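Long-range contacts in fatty Acyl-Adenylate Ligase (PDB 3PBK), which belongs to the AMP-binding enzymes of the ANL superfamily and, in this model, holds 5'-O-[(S)-(dodecanoyloxy)(hydroxy)phosphoryl]adenosine in its pocket: residues Y179-T183 / Y227-V233; R191-T196 / M421-F425; I305-P309 / R545-P551; A80-F86 / L224-H228. All blocks are in the same frame, centred on the assembly; numbering follows the deposited sequence.

Interaction 1: Y179-T183 / Y227-V233; sequences YLQYT and YHDMGLV. With 1ZZ (5'-O-[(S)-(dodecanoyloxy)(hydroxy)phosphoryl]adenosine), chain C.
At the ligand pocket, T183, just past the end of strand 177-181, meets Y227 and H228, which lead into helix 229-241. The axes of strand 179-181 and helix 229-233 run roughly antiparallel (158°), 11.2 Å apart at closest. T183 CG2 lies 3.4 Å from Y227 O and, at 4.1 Å from H228 CD2, sits at the edge of the imidazole near its plane. A chi1 of 68° places T183 OG1 between N and the carbonyl carbon, leaving CG2 anti to that carbon and pointed at the helix entrance. H228 is the N-cap residue, and D229 in the first turn brings OD2 to 2.9 Å from O2 of the bound 1ZZ; T183 OG1 stands farther off, 3.8 Å from O4 of the same ligand. Back along the strand, side-chain packing takes over. Y179 and V233 cross at about a right angle, with Y179 CZ 4.3 Å from V233 CG2, while L232 CD2 packs against Y179 CE2 at 4.3 Å. Q181, between these two ends, points its CB toward the helix. A strand running into a threonine- and serine-rich loop beside a helix N terminus, both next to the phosphate, is characteristic of the ANL adenylate pocket.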
# COMPACT_ATOMS: atom_id res chain seq x y z
N TYR A 179 5.60 9.85 12.69
CA TYR A 179 6.21 8.61 12.25
C TYR A 179 6.84 8.78 10.87
O TYR A 179 6.58 9.77 10.18
CB TYR A 179 5.16 7.48 12.23
CG TYR A 179 4.16 7.62 11.11
CD1 TYR A 179 2.93 8.24 11.32
CD2 TYR A 179 4.44 7.14 9.84
CE1 TYR A 179 2.01 8.38 10.30
CE2 TYR A 179 3.53 7.28 8.80
CZ TYR A 179 2.32 7.90 9.04
OH TYR A 179 1.41 8.04 8.00
N LEU A 180 7.66 7.82 10.45
CA LEU A 180 8.28 7.86 9.14
C LEU A 180 7.88 6.64 8.34
O LEU A 180 7.91 5.53 8.84
CB LEU A 180 9.80 7.90 9.27
CG LEU A 180 10.41 9.04 10.06
CD1 LEU A 180 11.93 8.99 9.98
CD2 LEU A 180 9.89 10.36 9.52
N GLN A 181 7.52 6.85 7.08
CA GLN A 181 7.07 5.76 6.24
C GLN A 181 8.10 5.42 5.18
O GLN A 181 8.33 6.22 4.27
CB GLN A 181 5.75 6.12 5.57
CG GLN A 181 5.23 5.06 4.62
CD GLN A 181 4.93 3.75 5.32
OE1 GLN A 181 3.86 3.57 5.91
NE2 GLN A 181 5.87 2.82 5.25
N TYR A 182 8.71 4.24 5.28
CA TYR A 182 9.84 3.91 4.42
C TYR A 182 9.55 3.08 3.16
O TYR A 182 10.46 2.81 2.38
CB TYR A 182 10.98 3.27 5.22
CG TYR A 182 11.95 4.29 5.74
CD1 TYR A 182 11.79 4.85 7.00
CD2 TYR A 182 13.02 4.70 4.96
CE1 TYR A 182 12.69 5.79 7.49
CE2 TYR A 182 13.92 5.64 5.44
CZ TYR A 182 13.75 6.18 6.70
OH TYR A 182 14.64 7.12 7.18
N THR A 183 8.31 2.69 2.96
CA THR A 183 8.00 1.92 1.76
C THR A 183 8.46 2.66 0.50
O THR A 183 8.60 2.06 -0.57
CB THR A 183 6.49 1.57 1.64
OG1 THR A 183 5.71 2.76 1.39
CG2 THR A 183 6.01 0.83 2.89
N TYR A 227 3.32 -2.84 8.09
CA TYR A 227 4.53 -2.27 7.52
C TYR A 227 4.29 -1.61 6.17
O TYR A 227 5.10 -0.80 5.74
CB TYR A 227 5.69 -3.28 7.47
CG TYR A 227 5.41 -4.56 6.72
CD1 TYR A 227 5.32 -4.58 5.34
CD2 TYR A 227 5.26 -5.77 7.40
CE1 TYR A 227 5.07 -5.77 4.65
CE2 TYR A 227 5.01 -6.96 6.73
CZ TYR A 227 4.91 -6.96 5.35
OH TYR A 227 4.66 -8.12 4.64
N HIS A 228 3.17 -1.93 5.52
CA HIS A 228 2.76 -1.19 4.32
C HIS A 228 1.91 0.01 4.69
O HIS A 228 1.32 0.07 5.76
CB HIS A 228 1.99 -2.04 3.30
CG HIS A 228 2.89 -2.84 2.41
ND1 HIS A 228 2.44 -3.95 1.71
CD2 HIS A 228 4.20 -2.72 2.12
CE1 HIS A 228 3.44 -4.46 1.02
NE2 HIS A 228 4.52 -3.73 1.25
N ASP A 229 1.85 0.95 3.78
CA ASP A 229 1.15 2.19 4.01
C ASP A 229 -0.36 2.06 4.30
O ASP A 229 -0.89 2.66 5.23
CB ASP A 229 1.34 3.03 2.77
CG ASP A 229 0.82 4.39 2.94
OD1 ASP A 229 0.99 4.94 4.06
OD2 ASP A 229 0.23 4.89 1.97
N MSE A 230 -1.03 1.28 3.46
CA MSE A 230 -2.46 1.03 3.56
C MSE A 230 -2.86 0.36 4.87
O MSE A 230 -3.74 0.83 5.58
CB MSE A 230 -2.88 0.15 2.39
CG MSE A 230 -4.37 0.10 2.16
SE MSE A 230 -4.85 -0.30 0.30
CE MSE A 230 -4.37 -2.19 0.20
N GLY A 231 -2.21 -0.75 5.18
CA GLY A 231 -2.52 -1.49 6.39
C GLY A 231 -2.45 -0.61 7.61
O GLY A 231 -3.36 -0.61 8.44
N LEU A 232 -1.37 0.16 7.71
CA LEU A 232 -1.12 1.00 8.87
C LEU A 232 -2.06 2.21 9.04
O LEU A 232 -2.73 2.32 10.05
CB LEU A 232 0.33 1.49 8.84
CG LEU A 232 0.65 2.55 9.90
CD1 LEU A 232 0.99 1.84 11.18
CD2 LEU A 232 1.80 3.43 9.46
N VAL A 233 -2.10 3.11 8.06
CA VAL A 233 -2.85 4.35 8.22
C VAL A 233 -4.34 4.10 8.05
O VAL A 233 -5.18 4.70 8.74
CB VAL A 233 -2.45 5.39 7.19
CG1 VAL A 233 -3.30 6.65 7.38
CG2 VAL A 233 -0.99 5.71 7.33
P 1ZZ C . 1.92 3.40 -1.25
C1 1ZZ C . -10.68 2.55 6.57
N1 1ZZ C . -1.18 3.39 -6.71
O1 1ZZ C . -1.09 2.01 -1.65
C2 1ZZ C . -9.91 3.40 5.60
N2 1ZZ C . -3.25 3.36 -5.93
O2 1ZZ C . 0.41 3.45 -0.59
C3 1ZZ C . -9.04 2.69 4.56
N3 1ZZ C . -1.85 3.15 -9.16
O3 1ZZ C . 2.85 4.67 -1.06
C4 1ZZ C . -8.43 3.62 3.49
N4 1ZZ C . -4.14 3.00 -9.51
O4 1ZZ C . 2.64 2.34 -0.76
C5 1ZZ C . -7.91 3.09 2.15
N5 1ZZ C . -5.66 3.10 -7.61
O5 1ZZ C . 1.74 3.23 -2.83
C6 1ZZ C . -6.85 3.98 1.57
O6 1ZZ C . 0.68 3.35 -5.40
C7 1ZZ C . -6.72 4.17 0.08
O7 1ZZ C . 1.68 4.92 -8.40
C8 1ZZ C . -5.34 4.46 -0.46
O8 1ZZ C . 1.72 6.69 -6.16
C9 1ZZ C . -4.75 3.56 -1.57
C10 1ZZ C . -3.35 3.03 -1.46
C11 1ZZ C . -2.18 3.71 -0.88
C12 1ZZ C . -0.90 3.09 -1.20
C13 1ZZ C . 1.92 4.40 -3.58
C14 1ZZ C . 1.71 4.31 -5.10
C15 1ZZ C . 1.15 5.44 -5.99
C16 1ZZ C . 0.93 4.70 -7.24
C17 1ZZ C . 0.30 3.43 -6.76
C18 1ZZ C . -1.91 3.46 -5.60
C19 1ZZ C . -3.31 3.24 -7.32
C20 1ZZ C . -2.09 3.25 -7.80
C21 1ZZ C . -2.92 3.02 -9.98
C22 1ZZ C . -4.35 3.11 -8.13

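Interaction 2: R191-T196 / M421-F425; sequences RGVIIT and MSGYF
V193 and Y424 face each other as a non-hydrogen-bonded antiparallel pair, a single beta bridge that sets the 421-425 loop beside strand 193-196, whose other edge pairs with strand 177-181. Backbone bonds flank it: F425 N donates to G192 O (2.6 Å, 162° at the hydrogen), and I194 N donates to G423 O (3.1 Å). Aromatic contact comes from R191, whose CD lies 3.7 Å from the Y424 ring centroid, only 8° off the ring normal, a CH-pi contact. A bend at chi3 lays the guanidinium along the ring, its plane 20° from that of the phenol. M421 CE covers part of the opposite face, so the ring is packed from two sides. The polar ends are engaged beyond the two segments: R191 NH2 bonds to S184 O, and Y424 OH to E340. Apolar contacts follow the strand's alternation. V193 CG1 touches M421 CB at 3.8 Å, and I195 CD1 approaches that CB too; I194 instead puts CG1 3.8 Å from F425 CB and CD1 3.6 Å from F425 CA. At the far end T196 CG2 comes within 3.4 Å of S422 OG, an oxygen hydrogen-bonded to E199.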
# COMPACT_ATOMS: atom_id res chain seq x y z
N ARG A 191 14.19 6.09 1.22
CA ARG A 191 13.56 7.38 1.43
C ARG A 191 12.53 7.29 2.54
O ARG A 191 11.75 6.34 2.60
CB ARG A 191 12.89 7.87 0.15
CG ARG A 191 13.84 8.46 -0.86
CD ARG A 191 13.08 9.03 -2.04
NE ARG A 191 12.08 8.08 -2.53
CZ ARG A 191 11.31 8.27 -3.61
NH1 ARG A 191 11.44 9.39 -4.31
NH2 ARG A 191 10.42 7.34 -3.98
N GLY A 192 12.53 8.27 3.43
CA GLY A 192 11.58 8.27 4.53
C GLY A 192 10.56 9.38 4.45
O GLY A 192 10.91 10.56 4.50
N VAL A 193 9.28 9.02 4.30
CA VAL A 193 8.22 10.02 4.26
C VAL A 193 8.01 10.53 5.68
O VAL A 193 7.78 9.75 6.59
CB VAL A 193 6.90 9.43 3.68
CG1 VAL A 193 5.80 10.46 3.70
CG2 VAL A 193 7.10 8.95 2.26
N ILE A 194 8.14 11.84 5.89
CA ILE A 194 7.87 12.43 7.20
C ILE A 194 6.39 12.74 7.32
O ILE A 194 5.82 13.42 6.47
CB ILE A 194 8.63 13.75 7.45
CG1 ILE A 194 10.13 13.49 7.54
CG2 ILE A 194 8.13 14.42 8.72
CD1 ILE A 194 10.97 14.72 7.41
N ILE A 195 5.77 12.23 8.36
CA ILE A 195 4.36 12.49 8.57
C ILE A 195 4.18 13.17 9.92
O ILE A 195 4.49 12.58 10.96
CB ILE A 195 3.53 11.17 8.47
CG1 ILE A 195 3.59 10.60 7.05
CG2 ILE A 195 2.08 11.40 8.84
CD1 ILE A 195 3.15 11.58 5.97
N THR A 196 3.73 14.43 9.92
CA THR A 196 3.46 15.13 11.18
C THR A 196 2.10 14.74 11.72
O THR A 196 1.29 14.15 11.01
CB THR A 196 3.54 16.68 11.03
OG1 THR A 196 2.38 17.19 10.35
CG2 THR A 196 4.81 17.09 10.30
N MSE A 421 2.88 15.37 2.79
CA MSE A 421 4.00 15.17 3.69
C MSE A 421 4.80 16.45 3.82
O MSE A 421 4.46 17.47 3.22
CB MSE A 421 4.91 14.09 3.16
CG MSE A 421 5.62 14.49 1.89
SE MSE A 421 6.99 13.20 1.34
CE MSE A 421 7.59 14.10 -0.29
N SER A 422 5.86 16.39 4.62
CA SER A 422 6.72 17.55 4.81
C SER A 422 7.91 17.43 3.89
O SER A 422 8.55 18.43 3.54
CB SER A 422 7.16 17.64 6.26
OG SER A 422 6.03 17.68 7.13
N GLY A 423 8.18 16.20 3.49
CA GLY A 423 9.29 15.86 2.62
C GLY A 423 9.91 14.56 3.09
O GLY A 423 9.44 13.94 4.04
N TYR A 424 10.97 14.13 2.41
CA TYR A 424 11.68 12.92 2.81
C TYR A 424 12.66 13.25 3.90
O TYR A 424 13.38 14.25 3.82
CB TYR A 424 12.41 12.28 1.62
CG TYR A 424 11.48 11.76 0.54
CD1 TYR A 424 10.61 10.72 0.80
CD2 TYR A 424 11.47 12.33 -0.72
CE1 TYR A 424 9.75 10.25 -0.18
CE2 TYR A 424 10.62 11.87 -1.71
CZ TYR A 424 9.76 10.84 -1.43
OH TYR A 424 8.91 10.39 -2.40
N PHE A 425 12.69 12.41 4.92
CA PHE A 425 13.52 12.62 6.10
C PHE A 425 15.00 12.81 5.77
O PHE A 425 15.65 11.91 5.24
CB PHE A 425 13.36 11.46 7.07
CG PHE A 425 14.09 11.65 8.35
CD1 PHE A 425 13.53 12.42 9.37
CD2 PHE A 425 15.32 11.08 8.54
CE1 PHE A 425 14.19 12.61 10.55
CE2 PHE A 425 16.00 11.26 9.73
CZ PHE A 425 15.43 12.03 10.74

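Interaction 3: I305-P309 / R545-P551; sequences IGAEP and RTSSGKP. With 1ZZ (5'-O-[(S)-(dodecanoyloxy)(hydroxy)phosphoryl]adenosine), chain C.
E308 and K550 lie alongside each other with their chains pointing opposite ways, E308 CG and K550 CB being 4.0 Å apart. E308 holds CG beside its backbone N (chi1 -67°) and runs extended beyond it, which carries the carboxylate along the lysine's first methylene toward the base of the 545-551 loop. There OE1 comes 3.8 Å from P551 CD, and OE2 forms a long salt bridge, 3.8 Å, to R545 NH1. Carboxylate and guanidinium planes stand 67° apart, so the groups meet askew rather than in a flat paired array. Bends at chi2 and chi3 bring the R545 guanidinium to E308. K550 behaves differently: CG sits between N and the carbonyl carbon (chi1 59°), and bends at chi3 and chi4 turn the chain away from E308 into the ligand pocket, where NZ lies 3.5 Å from 1ZZ C14. S548, in the type I turn from T546 to G549, brings CB to 3.4 Å from O4 of 1ZZ. From the other segment, A307 N stands 3.0 Å from N2 of the adenine, which P309 also touches. Ligand contacts from both segments are consistent with the two-domain ANL architecture, its pocket at the interface. The 305-309 loop links strand 302-305, in the mixed sheet, to helix 312-322, and the 545-551 loop joins strand 533-538 to helix 553-564 in the C-terminal part of the chain; F278 of helix 277-285 packs on both E308 and R545.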
# COMPACT_ATOMS: atom_id res chain seq x y z
N ILE A 305 -10.66 -0.87 -3.26
CA ILE A 305 -9.55 -1.37 -4.05
C ILE A 305 -8.64 -0.21 -4.40
O ILE A 305 -9.11 0.83 -4.83
CB ILE A 305 -10.00 -1.99 -5.37
CG1 ILE A 305 -11.25 -2.85 -5.18
CG2 ILE A 305 -8.88 -2.79 -5.99
CD1 ILE A 305 -12.55 -2.15 -5.56
N GLY A 306 -7.34 -0.42 -4.23
CA GLY A 306 -6.36 0.58 -4.61
C GLY A 306 -4.98 -0.02 -4.41
O GLY A 306 -4.88 -1.22 -4.14
N ALA A 307 -3.94 0.80 -4.54
CA ALA A 307 -2.54 0.40 -4.35
C ALA A 307 -1.81 0.13 -5.66
O ALA A 307 -0.59 0.34 -5.77
CB ALA A 307 -2.43 -0.80 -3.40
N GLU A 308 -2.54 -0.33 -6.67
CA GLU A 308 -1.97 -0.64 -7.97
C GLU A 308 -3.09 -0.41 -8.95
O GLU A 308 -4.24 -0.32 -8.54
CB GLU A 308 -1.51 -2.10 -8.00
CG GLU A 308 -0.33 -2.36 -7.08
CD GLU A 308 -0.09 -3.83 -6.81
OE1 GLU A 308 0.08 -4.58 -7.80
OE2 GLU A 308 -0.06 -4.23 -5.61
N PRO A 309 -2.76 -0.30 -10.25
CA PRO A 309 -3.82 -0.08 -11.26
C PRO A 309 -4.92 -1.13 -11.15
O PRO A 309 -4.63 -2.33 -11.16
CB PRO A 309 -3.07 -0.21 -12.58
CG PRO A 309 -1.65 0.13 -12.25
CD PRO A 309 -1.42 -0.37 -10.86
N ARG A 545 9.05 -8.14 -5.22
CA ARG A 545 8.43 -6.81 -5.25
C ARG A 545 9.29 -5.66 -4.68
O ARG A 545 10.44 -5.86 -4.27
CB ARG A 545 7.08 -6.86 -4.53
CG ARG A 545 6.37 -8.20 -4.62
CD ARG A 545 4.87 -8.01 -4.69
NE ARG A 545 4.43 -7.77 -6.07
CZ ARG A 545 3.18 -7.44 -6.41
NH1 ARG A 545 2.24 -7.30 -5.48
NH2 ARG A 545 2.88 -7.25 -7.69
N THR A 546 8.72 -4.46 -4.67
CA THR A 546 9.35 -3.28 -4.06
C THR A 546 8.95 -3.18 -2.59
O THR A 546 8.24 -4.05 -2.06
CB THR A 546 8.99 -1.94 -4.79
OG1 THR A 546 7.56 -1.76 -4.83
CG2 THR A 546 9.53 -1.92 -6.21
N SER A 547 9.41 -2.12 -1.94
CA SER A 547 9.15 -1.95 -0.51
C SER A 547 7.69 -1.56 -0.24
O SER A 547 7.21 -1.71 0.89
CB SER A 547 10.12 -0.95 0.10
OG SER A 547 10.49 -1.34 1.42
N SER A 548 7.00 -1.06 -1.27
CA SER A 548 5.58 -0.68 -1.16
C SER A 548 4.63 -1.85 -1.51
O SER A 548 3.40 -1.70 -1.46
CB SER A 548 5.27 0.58 -1.99
OG SER A 548 6.09 0.71 -3.15
N GLY A 549 5.21 -2.99 -1.86
CA GLY A 549 4.47 -4.22 -2.11
C GLY A 549 3.91 -4.37 -3.52
O GLY A 549 2.96 -5.13 -3.73
N LYS A 550 4.50 -3.66 -4.48
CA LYS A 550 4.08 -3.74 -5.88
C LYS A 550 5.18 -4.40 -6.75
O LYS A 550 6.25 -4.72 -6.25
CB LYS A 550 3.64 -2.36 -6.42
CG LYS A 550 4.70 -1.23 -6.38
CD LYS A 550 4.43 -0.17 -7.47
CE LYS A 550 3.41 0.92 -7.03
NZ LYS A 550 4.05 2.25 -6.68
N PRO A 551 4.91 -4.62 -8.06
CA PRO A 551 5.93 -5.28 -8.89
C PRO A 551 7.09 -4.35 -9.20
O PRO A 551 6.89 -3.29 -9.80
CB PRO A 551 5.18 -5.62 -10.19
CG PRO A 551 3.73 -5.28 -9.94
CD PRO A 551 3.72 -4.26 -8.85
P 1ZZ C . 1.92 3.40 -1.25
C1 1ZZ C . -10.68 2.55 6.57
N1 1ZZ C . -1.18 3.39 -6.71
O1 1ZZ C . -1.09 2.01 -1.65
C2 1ZZ C . -9.91 3.40 5.60
N2 1ZZ C . -3.25 3.36 -5.93
O2 1ZZ C . 0.41 3.45 -0.59
C3 1ZZ C . -9.04 2.69 4.56
N3 1ZZ C . -1.85 3.15 -9.16
O3 1ZZ C . 2.85 4.67 -1.06
C4 1ZZ C . -8.43 3.62 3.49
N4 1ZZ C . -4.14 3.00 -9.51
O4 1ZZ C . 2.64 2.34 -0.76
C5 1ZZ C . -7.91 3.09 2.15
N5 1ZZ C . -5.66 3.10 -7.61
O5 1ZZ C . 1.74 3.23 -2.83
C6 1ZZ C . -6.85 3.98 1.57
O6 1ZZ C . 0.68 3.35 -5.40
C7 1ZZ C . -6.72 4.17 0.08
O7 1ZZ C . 1.68 4.92 -8.40
C8 1ZZ C . -5.34 4.46 -0.46
O8 1ZZ C . 1.72 6.69 -6.16
C9 1ZZ C . -4.75 3.56 -1.57
C10 1ZZ C . -3.35 3.03 -1.46
C11 1ZZ C . -2.18 3.71 -0.88
C12 1ZZ C . -0.90 3.09 -1.20
C13 1ZZ C . 1.92 4.40 -3.58
C14 1ZZ C . 1.71 4.31 -5.10
C15 1ZZ C . 1.15 5.44 -5.99
C16 1ZZ C . 0.93 4.70 -7.24
C17 1ZZ C . 0.30 3.43 -6.76
C18 1ZZ C . -1.91 3.46 -5.60
C19 1ZZ C . -3.31 3.24 -7.32
C20 1ZZ C . -2.09 3.25 -7.80
C21 1ZZ C . -2.92 3.02 -9.98
C22 1ZZ C . -4.35 3.11 -8.13
O HOH W 1 2.14 0.09 -4.01

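Interaction 4: A80-F86 / L224-H228; sequences AETSSEF and LPFYH
S83 OG accepts from F86 N (3.1 Å, 149° at the hydrogen), an N-cap bond at the start of helix 84-95, whose third residue, F86, meets F226. With CG anti to its N (chi1 164°), the F86 ring leans on F226 rim to rim: centroids are 5.5 Å apart, the planes are inclined by 24°, and neither ring overlies the other. F226 is the hub of the contact. E81 O lies near its plane at the CD2 edge, T82 OG1 stands over one face, and T82 CG2 touches CE2 at 4.0 Å, the threonine side chain crossing the phenylalanine at about a right angle. Y248 adds an edge-to-face ring contact from outside the segments. T82, which packs on F226, is the centre of an inverse gamma turn. Farther back, A80 CB packs 3.8 Å from Y227 CB and 4.1 Å from F226 CB, while A80 O lies at the edge of the Y227 ring, 3.6 Å from CD2. P225 CB covers one face of that ring, within the type I turn P225-H228. The 80-86 range holds the connection and first helical turn of a beta-alpha-beta crossover, from strand 75-79 through helix 84-95 to its parallel neighbour 99-103.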
# COMPACT_ATOMS: atom_id res chain seq x y z
N ALA A 80 7.18 -4.27 12.42
CA ALA A 80 5.74 -4.11 12.31
C ALA A 80 4.99 -5.41 12.04
O ALA A 80 4.56 -5.68 10.93
CB ALA A 80 5.41 -3.08 11.25
N GLU A 81 4.83 -6.22 13.08
CA GLU A 81 3.96 -7.38 12.99
C GLU A 81 2.52 -6.96 13.25
O GLU A 81 2.26 -5.90 13.84
CB GLU A 81 4.37 -8.46 14.00
CG GLU A 81 5.61 -9.26 13.61
CD GLU A 81 6.11 -10.10 14.76
OE1 GLU A 81 5.95 -9.66 15.92
OE2 GLU A 81 6.65 -11.20 14.50
N THR A 82 1.58 -7.78 12.80
CA THR A 82 0.17 -7.56 13.12
C THR A 82 -0.13 -8.10 14.52
O THR A 82 -0.65 -9.21 14.68
CB THR A 82 -0.75 -8.19 12.06
OG1 THR A 82 -0.42 -7.66 10.77
CG2 THR A 82 -2.19 -7.87 12.36
N SER A 83 0.19 -7.31 15.54
CA SER A 83 0.14 -7.79 16.91
C SER A 83 -0.17 -6.70 17.92
O SER A 83 0.33 -5.58 17.82
CB SER A 83 1.48 -8.43 17.29
OG SER A 83 2.52 -7.47 17.31
N SER A 84 -0.98 -7.06 18.92
CA SER A 84 -1.22 -6.21 20.08
C SER A 84 0.08 -5.57 20.60
O SER A 84 0.09 -4.44 21.08
CB SER A 84 -1.89 -7.03 21.19
OG SER A 84 -2.32 -6.23 22.29
N GLU A 85 1.19 -6.30 20.50
CA GLU A 85 2.50 -5.82 20.93
C GLU A 85 2.97 -4.63 20.13
O GLU A 85 3.49 -3.66 20.68
CB GLU A 85 3.54 -6.91 20.76
CG GLU A 85 3.43 -8.01 21.76
CD GLU A 85 4.74 -8.72 21.93
OE1 GLU A 85 5.35 -9.08 20.89
OE2 GLU A 85 5.16 -8.91 23.11
N PHE A 86 2.82 -4.73 18.82
CA PHE A 86 3.29 -3.68 17.93
C PHE A 86 2.46 -2.41 18.07
O PHE A 86 3.01 -1.30 18.05
CB PHE A 86 3.25 -4.12 16.48
CG PHE A 86 3.36 -2.97 15.54
CD1 PHE A 86 4.59 -2.40 15.27
CD2 PHE A 86 2.22 -2.42 14.97
CE1 PHE A 86 4.69 -1.33 14.41
CE2 PHE A 86 2.31 -1.34 14.11
CZ PHE A 86 3.54 -0.79 13.82
N LEU A 224 -4.06 -6.68 5.81
CA LEU A 224 -2.88 -5.95 5.35
C LEU A 224 -1.81 -5.82 6.43
O LEU A 224 -2.11 -5.78 7.62
CB LEU A 224 -3.28 -4.55 4.89
CG LEU A 224 -4.43 -4.52 3.89
CD1 LEU A 224 -5.03 -3.13 3.84
CD2 LEU A 224 -3.95 -4.95 2.53
N PRO A 225 -0.54 -5.72 6.00
CA PRO A 225 0.59 -5.62 6.93
C PRO A 225 0.67 -4.23 7.52
O PRO A 225 0.38 -3.27 6.81
CB PRO A 225 1.81 -5.85 6.03
CG PRO A 225 1.28 -6.16 4.66
CD PRO A 225 -0.11 -5.64 4.60
N PHE A 226 1.08 -4.10 8.77
CA PHE A 226 1.25 -2.77 9.35
C PHE A 226 2.47 -2.08 8.77
O PHE A 226 2.63 -0.87 8.91
CB PHE A 226 1.33 -2.82 10.88
CG PHE A 226 0.03 -3.20 11.55
CD1 PHE A 226 -1.18 -2.90 10.95
CD2 PHE A 226 0.01 -3.83 12.78
CE1 PHE A 226 -2.37 -3.24 11.56
CE2 PHE A 226 -1.18 -4.16 13.38
CZ PHE A 226 -2.36 -3.86 12.77
N TYR A 227 3.32 -2.84 8.09
CA TYR A 227 4.53 -2.27 7.52
C TYR A 227 4.29 -1.61 6.17
O TYR A 227 5.10 -0.80 5.74
CB TYR A 227 5.69 -3.28 7.47
CG TYR A 227 5.41 -4.56 6.72
CD1 TYR A 227 5.32 -4.58 5.34
CD2 TYR A 227 5.26 -5.77 7.40
CE1 TYR A 227 5.07 -5.77 4.65
CE2 TYR A 227 5.01 -6.96 6.73
CZ TYR A 227 4.91 -6.96 5.35
OH TYR A 227 4.66 -8.12 4.64
N HIS A 228 3.17 -1.93 5.52
CA HIS A 228 2.76 -1.19 4.32
C HIS A 228 1.91 0.01 4.69
O HIS A 228 1.32 0.07 5.76
CB HIS A 228 1.99 -2.04 3.30
CG HIS A 228 2.89 -2.84 2.41
ND1 HIS A 228 2.44 -3.95 1.71
CD2 HIS A 228 4.20 -2.72 2.12
CE1 HIS A 228 3.44 -4.46 1.02
NE2 HIS A 228 4.52 -3.73 1.25

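How the interactions relate
From the N terminus, interaction 4 opens first, at 80-86, and closes when 224-228 arrives; interaction 1 opens at 179-183 and closes on the same stretch, sharing Y227 and H228. Interaction 2 opens at 191-196, before either has closed, and ends at 421-425, so it crosses both; interaction 3, from 305-309 to 545-551, crosses interaction 2 but follows 1 and 4 in series. Interaction 4 joins the parallel sheet's crossover to the loop after strand 220-222 of the mixed sheet. Interaction 2 joins the strand pair, which interaction 1 shares, to the loop after strand 411-416, and interaction 3 joins a mixed-sheet loop to the C-terminal part. Interactions 1 and 3 both touch 1ZZ.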